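Local structure of 4-alpha-glucanotransferase (Corynebacterium glutamicum, 5B68) at residues 16-21 with 33-38; 408-413 with 422-427; 430-435 with 481-486. The protein is an amylomaltase, or disproportionating enzyme, of the 4-alpha-glucanotransferase family, built around a TIM-barrel domain with a beta-sandwich domain near its N terminus. All blocks are in the same frame, centred on the assembly; numbering follows the deposited sequence.

Contact 1: residues 16-21 with 33-38; sequences VATSYT and DTLVKI
Thr-18 and Leu-35 mark the closest approach of the two backbones, their CA atoms 7.3 Å apart, where the loop leading into strand 19-21 passes the flank of helix 32-41. At that separation the main chains leave room for one layer of side chains, and apolar atoms do the joining. The helix contributes Leu-35 and Ile-38, three residues apart and so on neighbouring turns; the loop contributes Val-16 and the chain just after it. Leu-35 comes nearest the loop, through CD2. With CG anti to its carbonyl carbon (chi1 -69°) and the chain then extended, this methyl comes to 3.5 Å from Ala-17 O. Leu-35 CD2 also meets CG1 of Val-16 at 3.9 Å, the two side chains running alongside but pointing opposite ways, while Leu-35 CD1 lies 4.2 Å from Thr-18 CG2. Val-16 turns CG1 opposite its own nitrogen (chi1 179°), which sets this methyl between the two helix residues: beyond Leu-35 it touches Ile-38 CG2 at 4.0 Å. Ile-38 uses this short branch for the contact, and its longer branch leads away from the loop. Further round the helix, Lys-37 NZ forms a salt bridge to Asp-33 OD2 at 2.7 Å, one turn back, using the syn lone pair of the carboxylate. The carbonyl oxygen of Ala-17, with the Leu-35 CD2 methyl against it, accepts a hydrogen bond from Thr-481 OG1, and Thr-34 OG1 is hydrogen-bonded to Thr-479 O. Helix 5-13 adds Leu-7 against Leu-35 and Ala-11 against Thr-18. Loop-on-helix packing of this kind helps join helix 5-13, the 19-21/27-29 hairpin and helix 32-41 into an N-terminal unit laid against strand 481-484.

Contact 2: residues 408-413 with 422-427; sequences DASVGA and GQDWSQ
The antiparallel beta hairpin of strands 409-413 and 423-424, which ends a four-stranded sheet, pairs Gly-412 with Asp-424 at a non-hydrogen-bonded position, their CA atoms 4.3 Å apart. The glycine suits this close approach of the strands, since a CB there would collide with Gln-423 O. The next pair, Ala-413 with Gln-423, is hydrogen-bonded in both directions: Ala-413 N reaches Gln-423 O at 2.9 Å, and Gln-423 N returns to Ala-413 O at 3.0 Å. Val-411 O takes Trp-425 N at 2.8 Å and, weakly, Ser-426 N as well, so that two successive amides converge on one carbonyl. Val-411 N bonds to Gln-427 O at 2.9 Å, which holds Gln-427 alongside strand 409-413. Trp-425 folds back over the hairpin. Its five-membered ring lies face-on above Gly-412, whose CA sits 4.0 Å from the centroid and 16° off the normal, a CH-pi contact. The benzo part of the indole meets Val-411, with CE3 3.7 Å from CG1, and also touches the methyl of Ala-413. On the other face of the strand pair, Ser-410 OG gives its proton to Asp-424 OD1 at 2.7 Å, arriving on the syn lone pair. Asp-424 can receive it because its CG stands anti to the backbone N (chi1 -179°), carrying the carboxylate back toward Ser-410. An edge-to-face partner, His-461, and a bound BTB molecule also lie near the indole. Two donors to Asp-424 OD1, the Ser-410 hydroxyl and, weakly, Ser-426 N, should limit rotation of the carboxylate. Gln-427 OE1, buried against Val-411, has no polar partner in the model, which probably carries some energetic cost.

Contact 3: residues 430-435 with 481-486; sequences WHPVRL and TYIRFD
Phe-485 overlaps the ring of Pro-432 obliquely and meets Trp-430 as well: its CE1 is shared between the two, CZ turns to Trp-430 and CD1 to Pro-432. Pro-432 CG comes to 3.6 Å from Phe-485 CE1, and the same CG also approaches the carbonyl of Arg-484. Trp-430 meets the ring with its near end: CB stands 3.6 Å from Phe-485 CE1, while the indole leads off elsewhere. The carbonyl of Trp-430 joins at the ring edge, its O lying in the plane of Phe-485 and 3.4 Å from CZ, where the weakly positive aromatic hydrogens should suit an oxygen. The first torsion of Phe-485 (chi1 -68°) sets CG opposite the carbonyl carbon and swings the ring to this side. Ile-483 CD1 adds a looser touch on Pro-432 CG, at 4.4 Å. Polar linkage comes through a water, which donates to Pro-432 O at 3.1 Å and accepts from Asp-486 N at 3.0 Å, bridging the two backbones. Within 430-435, Leu-435 CD2 lies over one face of the Trp-430 indole, and a glycerol is bound close to that side chain. Around this cluster, Pro-442 and Leu-446 of helix 441-452 pack on Trp-430, Leu-468 of strand 467-472 packs on Phe-485, and Asp-486, at the N-cap of helix 487-500, accepts a weak hydrogen bond from Ala-489 N.

In the fold
Read from the N terminus, the three contacts follow one another in series, with none nested or crossing. Contact 1 closes the first short loop: its first segment holds strand 19-21, and the loop it closes brings in strand 27-29. Contact 2 closes a still shorter loop of eight residues far along the chain, and contact 3 begins almost at once, closing 45 residues that include helix 441-452 and strands 456-459 and 467-472. One antiparallel sheet, ordered 423-424, 409-413, 467-472, 481-484, unites them: contact 2 forms one border, and contact 3 uses the strand at the other. There contact 1 joins directly, through a probable backbone hydrogen bond between Ala-17 and Tyr-482 and Ile-38 packing on Ile-483.

Contact 1: residues 16-21 with 33-38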
loop_
_atom_site.group_PDB
_atom_site.type_symbol
_atom_site.label_atom_id
_atom_site.label_comp_id
_atom_site.label_asym_id
_atom_site.label_seq_id
_atom_site.Cartn_x
_atom_site.Cartn_y
_atom_site.Cartn_z
ATOM N N VAL A 16 -10.821 -12.403 -17.351
ATOM C CA VAL A 16 -11.283 -13.130 -16.211
ATOM C C VAL A 16 -10.750 -14.522 -16.390
ATOM O O VAL A 16 -10.999 -15.154 -17.430
ATOM C CB VAL A 16 -12.796 -13.143 -16.110
ATOM C CG1 VAL A 16 -13.242 -13.950 -14.876
ATOM C CG2 VAL A 16 -13.336 -11.713 -16.056
ATOM N N ALA A 17 -9.973 -14.980 -15.424
ATOM C CA ALA A 17 -9.352 -16.339 -15.540
ATOM C C ALA A 17 -10.422 -17.414 -15.433
ATOM O O ALA A 17 -11.327 -17.381 -14.558
ATOM C CB ALA A 17 -8.314 -16.557 -14.441
ATOM N N THR A 18 -10.281 -18.423 -16.287
ATOM C CA THR A 18 -11.231 -19.589 -16.261
ATOM C C THR A 18 -10.704 -20.804 -15.490
ATOM O O THR A 18 -11.417 -21.806 -15.302
ATOM C CB THR A 18 -11.564 -20.039 -17.674
ATOM O OG1 THR A 18 -10.380 -20.486 -18.340
ATOM C CG2 THR A 18 -12.199 -18.874 -18.481
ATOM N N SER A 19 -9.427 -20.747 -15.126
ATOM C CA SER A 19 -8.874 -21.714 -14.172
ATOM C C SER A 19 -7.653 -21.108 -13.508
ATOM O O SER A 19 -7.131 -20.125 -13.990
ATOM C CB SER A 19 -8.426 -22.978 -14.925
ATOM O OG SER A 19 -7.495 -22.633 -15.940
ATOM N N TYR A 20 -7.169 -21.732 -12.446
ATOM C CA TYR A 20 -5.945 -21.239 -11.766
ATOM C C TYR A 20 -5.326 -22.353 -10.916
ATOM O O TYR A 20 -5.942 -23.428 -10.734
ATOM C CB TYR A 20 -6.273 -19.975 -10.935
ATOM C CG TYR A 20 -7.274 -20.182 -9.871
ATOM C CD1 TYR A 20 -6.890 -20.554 -8.601
ATOM C CD2 TYR A 20 -8.641 -19.992 -10.115
ATOM C CE1 TYR A 20 -7.831 -20.781 -7.604
ATOM C CE2 TYR A 20 -9.566 -20.191 -9.125
ATOM C CZ TYR A 20 -9.168 -20.599 -7.891
ATOM O OH TYR A 20 -10.097 -20.822 -6.939
ATOM N N THR A 21 -4.149 -22.080 -10.393
ATOM C CA THR A 21 -3.569 -22.932 -9.404
ATOM C C THR A 21 -3.637 -22.168 -8.102
ATOM O O THR A 21 -3.352 -20.982 -8.046
ATOM C CB THR A 21 -2.129 -23.294 -9.735
ATOM O OG1 THR A 21 -2.092 -23.885 -11.034
ATOM C CG2 THR A 21 -1.610 -24.287 -8.725
ATOM N N ASP A 33 -20.805 -20.306 -12.777
ATOM C CA ASP A 33 -21.489 -19.350 -11.907
ATOM C C ASP A 33 -20.562 -18.208 -11.522
ATOM O O ASP A 33 -20.946 -17.039 -11.495
ATOM C CB ASP A 33 -21.992 -20.046 -10.601
ATOM C CG ASP A 33 -22.863 -19.185 -9.779
ATOM O OD1 ASP A 33 -23.945 -18.784 -10.245
ATOM O OD2 ASP A 33 -22.474 -18.835 -8.649
ATOM N N THR A 34 -19.334 -18.556 -11.225
ATOM C CA THR A 34 -18.316 -17.555 -10.834
ATOM C C THR A 34 -17.994 -16.655 -12.053
ATOM O O THR A 34 -17.873 -15.449 -11.912
ATOM C CB THR A 34 -17.057 -18.244 -10.287
ATOM O OG1 THR A 34 -17.361 -18.793 -8.978
ATOM C CG2 THR A 34 -15.871 -17.228 -10.240
ATOM N N LEU A 35 -17.828 -17.258 -13.222
ATOM C CA LEU A 35 -17.519 -16.462 -14.397
ATOM C C LEU A 35 -18.615 -15.429 -14.647
ATOM O O LEU A 35 -18.336 -14.261 -14.871
ATOM C CB LEU A 35 -17.341 -17.336 -15.620
ATOM C CG LEU A 35 -16.074 -18.223 -15.610
ATOM C CD1 LEU A 35 -16.062 -19.119 -16.849
ATOM C CD2 LEU A 35 -14.737 -17.466 -15.439
ATOM N N VAL A 36 -19.848 -15.893 -14.643
ATOM C CA VAL A 36 -20.974 -15.011 -14.859
ATOM C C VAL A 36 -21.019 -13.920 -13.819
ATOM O O VAL A 36 -21.287 -12.747 -14.173
ATOM C CB VAL A 36 -22.306 -15.840 -14.931
ATOM C CG1 VAL A 36 -23.510 -14.948 -14.927
ATOM C CG2 VAL A 36 -22.310 -16.741 -16.164
ATOM N N LYS A 37 -20.827 -14.248 -12.543
ATOM C CA LYS A 37 -20.976 -13.216 -11.492
ATOM C C LYS A 37 -19.823 -12.181 -11.552
ATOM O O LYS A 37 -20.031 -11.017 -11.323
ATOM C CB LYS A 37 -21.010 -13.832 -10.098
ATOM C CG LYS A 37 -22.352 -14.488 -9.865
ATOM C CD LYS A 37 -22.353 -15.360 -8.630
ATOM C CE LYS A 37 -23.798 -15.695 -8.262
ATOM N NZ LYS A 37 -23.773 -16.867 -7.313
ATOM N N ILE A 38 -18.632 -12.628 -11.897
ATOM C CA ILE A 38 -17.505 -11.694 -12.029
ATOM C C ILE A 38 -17.700 -10.859 -13.299
ATOM O O ILE A 38 -17.526 -9.670 -13.239
ATOM C CB ILE A 38 -16.148 -12.417 -12.045
ATOM C CG1 ILE A 38 -15.960 -13.130 -10.702
ATOM C CG2 ILE A 38 -14.987 -11.410 -12.281
ATOM C CD1 ILE A 38 -16.083 -12.228 -9.515
#

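Contact 2: residues 408-413 with 422-427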
loop_
_atom_site.group_PDB
_atom_site.type_symbol
_atom_site.label_atom_id
_atom_site.label_comp_id
_atom_site.label_asym_id
_atom_site.label_seq_id
_atom_site.Cartn_x
_atom_site.Cartn_y
_atom_site.Cartn_z
ATOM N N ASP A 408 -19.158 -5.266 -6.731
ATOM C CA ASP A 408 -19.772 -6.579 -6.482
ATOM C C ASP A 408 -18.780 -7.711 -6.420
ATOM O O ASP A 408 -19.166 -8.860 -6.271
ATOM C CB ASP A 408 -20.852 -6.827 -7.518
ATOM C CG ASP A 408 -22.084 -5.910 -7.332
ATOM O OD1 ASP A 408 -22.229 -5.275 -6.303
ATOM O OD2 ASP A 408 -22.945 -5.879 -8.208
ATOM N N ALA A 409 -17.487 -7.407 -6.539
ATOM C CA ALA A 409 -16.428 -8.378 -6.303
ATOM C C ALA A 409 -15.686 -7.918 -5.040
ATOM O O ALA A 409 -15.679 -6.712 -4.658
ATOM C CB ALA A 409 -15.453 -8.453 -7.503
ATOM N N SER A 410 -15.019 -8.878 -4.428
ATOM C CA SER A 410 -14.284 -8.639 -3.223
ATOM C C SER A 410 -12.888 -9.270 -3.404
ATOM O O SER A 410 -12.755 -10.414 -3.844
ATOM C CB SER A 410 -15.087 -9.212 -2.009
ATOM O OG SER A 410 -14.445 -8.801 -0.832
ATOM N N VAL A 411 -11.869 -8.554 -3.049
ATOM C CA VAL A 411 -10.447 -8.995 -3.175
ATOM C C VAL A 411 -10.024 -9.932 -2.063
ATOM O O VAL A 411 -10.382 -9.738 -0.921
ATOM C CB VAL A 411 -9.461 -7.810 -3.195
ATOM C CG1 VAL A 411 -8.019 -8.295 -3.343
ATOM C CG2 VAL A 411 -9.773 -6.881 -4.328
ATOM N N GLY A 412 -9.223 -10.933 -2.422
ATOM C CA GLY A 412 -8.707 -11.831 -1.391
ATOM C C GLY A 412 -7.611 -12.718 -1.884
ATOM O O GLY A 412 -6.756 -12.292 -2.664
ATOM N N ALA A 413 -7.640 -13.958 -1.426
ATOM C CA ALA A 413 -6.573 -14.905 -1.707
ATOM C C ALA A 413 -7.133 -16.346 -1.810
ATOM O O ALA A 413 -8.064 -16.704 -1.114
ATOM C CB ALA A 413 -5.566 -14.792 -0.615
ATOM N N GLY A 422 -9.167 -20.046 2.155
ATOM C CA GLY A 422 -8.655 -18.865 1.500
ATOM C C GLY A 422 -8.949 -17.654 2.336
ATOM O O GLY A 422 -9.294 -17.776 3.486
ATOM N N GLN A 423 -8.810 -16.477 1.749
ATOM C CA GLN A 423 -9.097 -15.259 2.469
ATOM C C GLN A 423 -9.953 -14.301 1.677
ATOM O O GLN A 423 -9.852 -14.224 0.477
ATOM C CB GLN A 423 -7.818 -14.548 2.825
ATOM C CG GLN A 423 -6.819 -15.391 3.563
ATOM C CD GLN A 423 -5.464 -14.747 3.571
ATOM O OE1 GLN A 423 -4.528 -15.257 2.992
ATOM N NE2 GLN A 423 -5.363 -13.607 4.214
ATOM N N ASP A 424 -10.781 -13.556 2.383
ATOM C CA ASP A 424 -11.499 -12.450 1.790
ATOM C C ASP A 424 -11.046 -11.206 2.520
ATOM O O ASP A 424 -11.271 -11.096 3.693
ATOM C CB ASP A 424 -12.994 -12.643 2.008
ATOM C CG ASP A 424 -13.835 -11.540 1.385
ATOM O OD1 ASP A 424 -13.295 -10.720 0.643
ATOM O OD2 ASP A 424 -15.045 -11.520 1.635
ATOM N N TRP A 425 -10.412 -10.273 1.824
ATOM C CA TRP A 425 -9.931 -9.041 2.437
ATOM C C TRP A 425 -10.976 -7.937 2.413
ATOM O O TRP A 425 -10.820 -6.927 3.048
ATOM C CB TRP A 425 -8.656 -8.559 1.755
ATOM C CG TRP A 425 -7.572 -9.549 1.770
ATOM C CD1 TRP A 425 -7.435 -10.566 2.627
ATOM C CD2 TRP A 425 -6.461 -9.627 0.878
ATOM N NE1 TRP A 425 -6.321 -11.285 2.341
ATOM C CE2 TRP A 425 -5.701 -10.725 1.263
ATOM C CE3 TRP A 425 -6.042 -8.880 -0.214
ATOM C CZ2 TRP A 425 -4.542 -11.091 0.609
ATOM C CZ3 TRP A 425 -4.888 -9.247 -0.858
ATOM C CH2 TRP A 425 -4.161 -10.343 -0.454
ATOM N N SER A 426 -12.019 -8.169 1.634
ATOM C CA SER A 426 -13.224 -7.357 1.577
ATOM C C SER A 426 -13.159 -6.113 0.685
ATOM O O SER A 426 -14.129 -5.435 0.506
ATOM C CB SER A 426 -13.670 -6.976 2.982
ATOM O OG SER A 426 -13.022 -5.813 3.399
ATOM N N GLN A 427 -12.013 -5.850 0.097
ATOM C CA GLN A 427 -11.841 -4.634 -0.678
ATOM C C GLN A 427 -12.506 -4.696 -2.046
ATOM O O GLN A 427 -12.478 -5.726 -2.668
ATOM C CB GLN A 427 -10.358 -4.358 -0.829
ATOM C CG GLN A 427 -9.624 -4.292 0.494
ATOM C CD GLN A 427 -8.272 -4.926 0.422
ATOM O OE1 GLN A 427 -7.903 -5.470 -0.595
ATOM N NE2 GLN A 427 -7.517 -4.832 1.489
#

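Contact 3: residues 430-435 with 481-486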
loop_
_atom_site.group_PDB
_atom_site.type_symbol
_atom_site.label_atom_id
_atom_site.label_comp_id
_atom_site.label_asym_id
_atom_site.label_seq_id
_atom_site.Cartn_x
_atom_site.Cartn_y
_atom_site.Cartn_z
ATOM N N TRP A 430 -10.212 -2.414 -8.362
ATOM C CA TRP A 430 -10.318 -1.531 -9.496
ATOM C C TRP A 430 -11.072 -2.275 -10.597
ATOM O O TRP A 430 -10.974 -3.469 -10.723
ATOM C CB TRP A 430 -8.946 -1.239 -10.082
ATOM C CG TRP A 430 -7.974 -0.445 -9.302
ATOM C CD1 TRP A 430 -6.727 -0.825 -8.958
ATOM C CD2 TRP A 430 -8.108 0.908 -8.860
ATOM N NE1 TRP A 430 -6.079 0.175 -8.296
ATOM C CE2 TRP A 430 -6.905 1.258 -8.226
ATOM C CE3 TRP A 430 -9.126 1.848 -8.924
ATOM C CZ2 TRP A 430 -6.702 2.500 -7.662
ATOM C CZ3 TRP A 430 -8.917 3.077 -8.364
ATOM C CH2 TRP A 430 -7.720 3.392 -7.738
ATOM N N HIS A 431 -11.826 -1.537 -11.385
ATOM C CA HIS A 431 -12.343 -2.056 -12.610
ATOM C C HIS A 431 -11.207 -1.914 -13.658
ATOM O O HIS A 431 -10.770 -0.786 -13.913
ATOM C CB HIS A 431 -13.581 -1.226 -13.035
ATOM C CG HIS A 431 -14.255 -1.783 -14.237
ATOM N ND1 HIS A 431 -15.527 -2.310 -14.231
ATOM C CD2 HIS A 431 -13.768 -2.001 -15.475
ATOM C CE1 HIS A 431 -15.789 -2.815 -15.425
ATOM N NE2 HIS A 431 -14.753 -2.599 -16.206
ATOM N N PRO A 432 -10.694 -3.038 -14.216
ATOM C CA PRO A 432 -9.555 -2.950 -15.126
ATOM C C PRO A 432 -9.713 -2.042 -16.356
ATOM O O PRO A 432 -8.692 -1.501 -16.816
ATOM C CB PRO A 432 -9.339 -4.365 -15.599
ATOM C CG PRO A 432 -10.023 -5.239 -14.567
ATOM C CD PRO A 432 -11.082 -4.417 -13.905
ATOM N N VAL A 433 -10.897 -1.994 -16.952
ATOM C CA VAL A 433 -11.140 -1.082 -18.101
ATOM C C VAL A 433 -11.464 0.317 -17.716
ATOM O O VAL A 433 -10.942 1.287 -18.300
ATOM C CB VAL A 433 -12.235 -1.645 -19.068
ATOM C CG1 VAL A 433 -12.503 -0.707 -20.248
ATOM C CG2 VAL A 433 -11.845 -3.039 -19.533
ATOM N N ARG A 434 -12.401 0.518 -16.798
ATOM C CA ARG A 434 -12.826 1.851 -16.447
ATOM C C ARG A 434 -11.721 2.675 -15.813
ATOM O O ARG A 434 -11.627 3.866 -16.057
ATOM C CB ARG A 434 -14.059 1.830 -15.534
ATOM C CG ARG A 434 -15.253 1.210 -16.228
ATOM C CD ARG A 434 -16.436 1.133 -15.326
ATOM N NE ARG A 434 -17.495 0.570 -16.160
ATOM C CZ ARG A 434 -18.555 -0.126 -15.739
ATOM N NH1 ARG A 434 -18.767 -0.347 -14.449
ATOM N NH2 ARG A 434 -19.416 -0.597 -16.645
ATOM N N LEU A 435 -10.828 2.049 -15.047
ATOM C CA LEU A 435 -9.700 2.765 -14.509
ATOM C C LEU A 435 -8.869 3.294 -15.700
ATOM O O LEU A 435 -8.409 4.379 -15.650
ATOM C CB LEU A 435 -8.819 1.861 -13.615
ATOM C CG LEU A 435 -7.614 2.581 -12.975
ATOM C CD1 LEU A 435 -7.931 3.803 -12.160
ATOM C CD2 LEU A 435 -6.797 1.606 -12.207
ATOM N N THR A 481 -11.805 -16.161 -8.539
ATOM C CA THR A 481 -10.920 -16.308 -9.656
ATOM C C THR A 481 -10.053 -15.048 -9.796
ATOM O O THR A 481 -10.219 -14.131 -8.999
ATOM C CB THR A 481 -11.681 -16.600 -10.944
ATOM O OG1 THR A 481 -10.739 -16.979 -11.926
ATOM C CG2 THR A 481 -12.531 -15.448 -11.438
ATOM N N TYR A 482 -9.154 -15.046 -10.766
ATOM C CA TYR A 482 -8.266 -13.938 -11.016
ATOM C C TYR A 482 -8.843 -13.018 -12.069
ATOM O O TYR A 482 -9.409 -13.468 -13.029
ATOM C CB TYR A 482 -6.903 -14.442 -11.483
ATOM C CG TYR A 482 -6.069 -14.937 -10.347
ATOM C CD1 TYR A 482 -5.440 -14.047 -9.512
ATOM C CD2 TYR A 482 -5.971 -16.286 -10.061
ATOM C CE1 TYR A 482 -4.705 -14.475 -8.448
ATOM C CE2 TYR A 482 -5.233 -16.727 -8.991
ATOM C CZ TYR A 482 -4.603 -15.810 -8.190
ATOM O OH TYR A 482 -3.861 -16.208 -7.127
ATOM N N ILE A 483 -8.705 -11.727 -11.845
ATOM C CA ILE A 483 -8.912 -10.732 -12.911
ATOM C C ILE A 483 -7.595 -10.083 -13.199
ATOM O O ILE A 483 -6.858 -9.730 -12.286
ATOM C CB ILE A 483 -9.976 -9.675 -12.581
ATOM C CG1 ILE A 483 -9.690 -8.955 -11.276
ATOM C CG2 ILE A 483 -11.340 -10.330 -12.516
ATOM C CD1 ILE A 483 -10.731 -7.841 -11.035
ATOM N N ARG A 484 -7.297 -9.950 -14.480
ATOM C CA ARG A 484 -6.049 -9.369 -15.000
ATOM C C ARG A 484 -6.100 -7.842 -15.115
ATOM O O ARG A 484 -7.134 -7.297 -15.508
ATOM C CB ARG A 484 -5.793 -10.025 -16.381
ATOM C CG ARG A 484 -4.669 -9.475 -17.236
ATOM C CD ARG A 484 -4.110 -10.446 -18.289
ATOM N NE ARG A 484 -5.043 -11.172 -19.165
ATOM C CZ ARG A 484 -5.838 -10.607 -20.059
ATOM N NH1 ARG A 484 -5.876 -9.296 -20.165
ATOM N NH2 ARG A 484 -6.593 -11.365 -20.830
ATOM N N PHE A 485 -4.975 -7.158 -14.827
ATOM C CA PHE A 485 -4.839 -5.726 -15.029
ATOM C C PHE A 485 -3.759 -5.502 -16.026
ATOM O O PHE A 485 -2.946 -6.397 -16.310
ATOM C CB PHE A 485 -4.533 -4.988 -13.709
ATOM C CG PHE A 485 -5.702 -5.016 -12.767
ATOM C CD1 PHE A 485 -6.669 -4.032 -12.846
ATOM C CD2 PHE A 485 -5.862 -6.015 -11.817
ATOM C CE1 PHE A 485 -7.773 -4.085 -12.025
ATOM C CE2 PHE A 485 -7.011 -6.061 -11.005
ATOM C CZ PHE A 485 -7.966 -5.081 -11.127
ATOM N N ASP A 486 -3.738 -4.286 -16.580
ATOM C CA ASP A 486 -2.665 -3.910 -17.451
ATOM C C ASP A 486 -1.441 -3.543 -16.615
ATOM O O ASP A 486 -1.304 -2.372 -16.175
ATOM C CB ASP A 486 -3.088 -2.791 -18.387
ATOM C CG ASP A 486 -1.991 -2.362 -19.336
ATOM O OD1 ASP A 486 -0.806 -2.845 -19.331
ATOM O OD2 ASP A 486 -2.379 -1.580 -20.219
HETATM O O HOH W 1 -5.814 -2.191 -16.040
#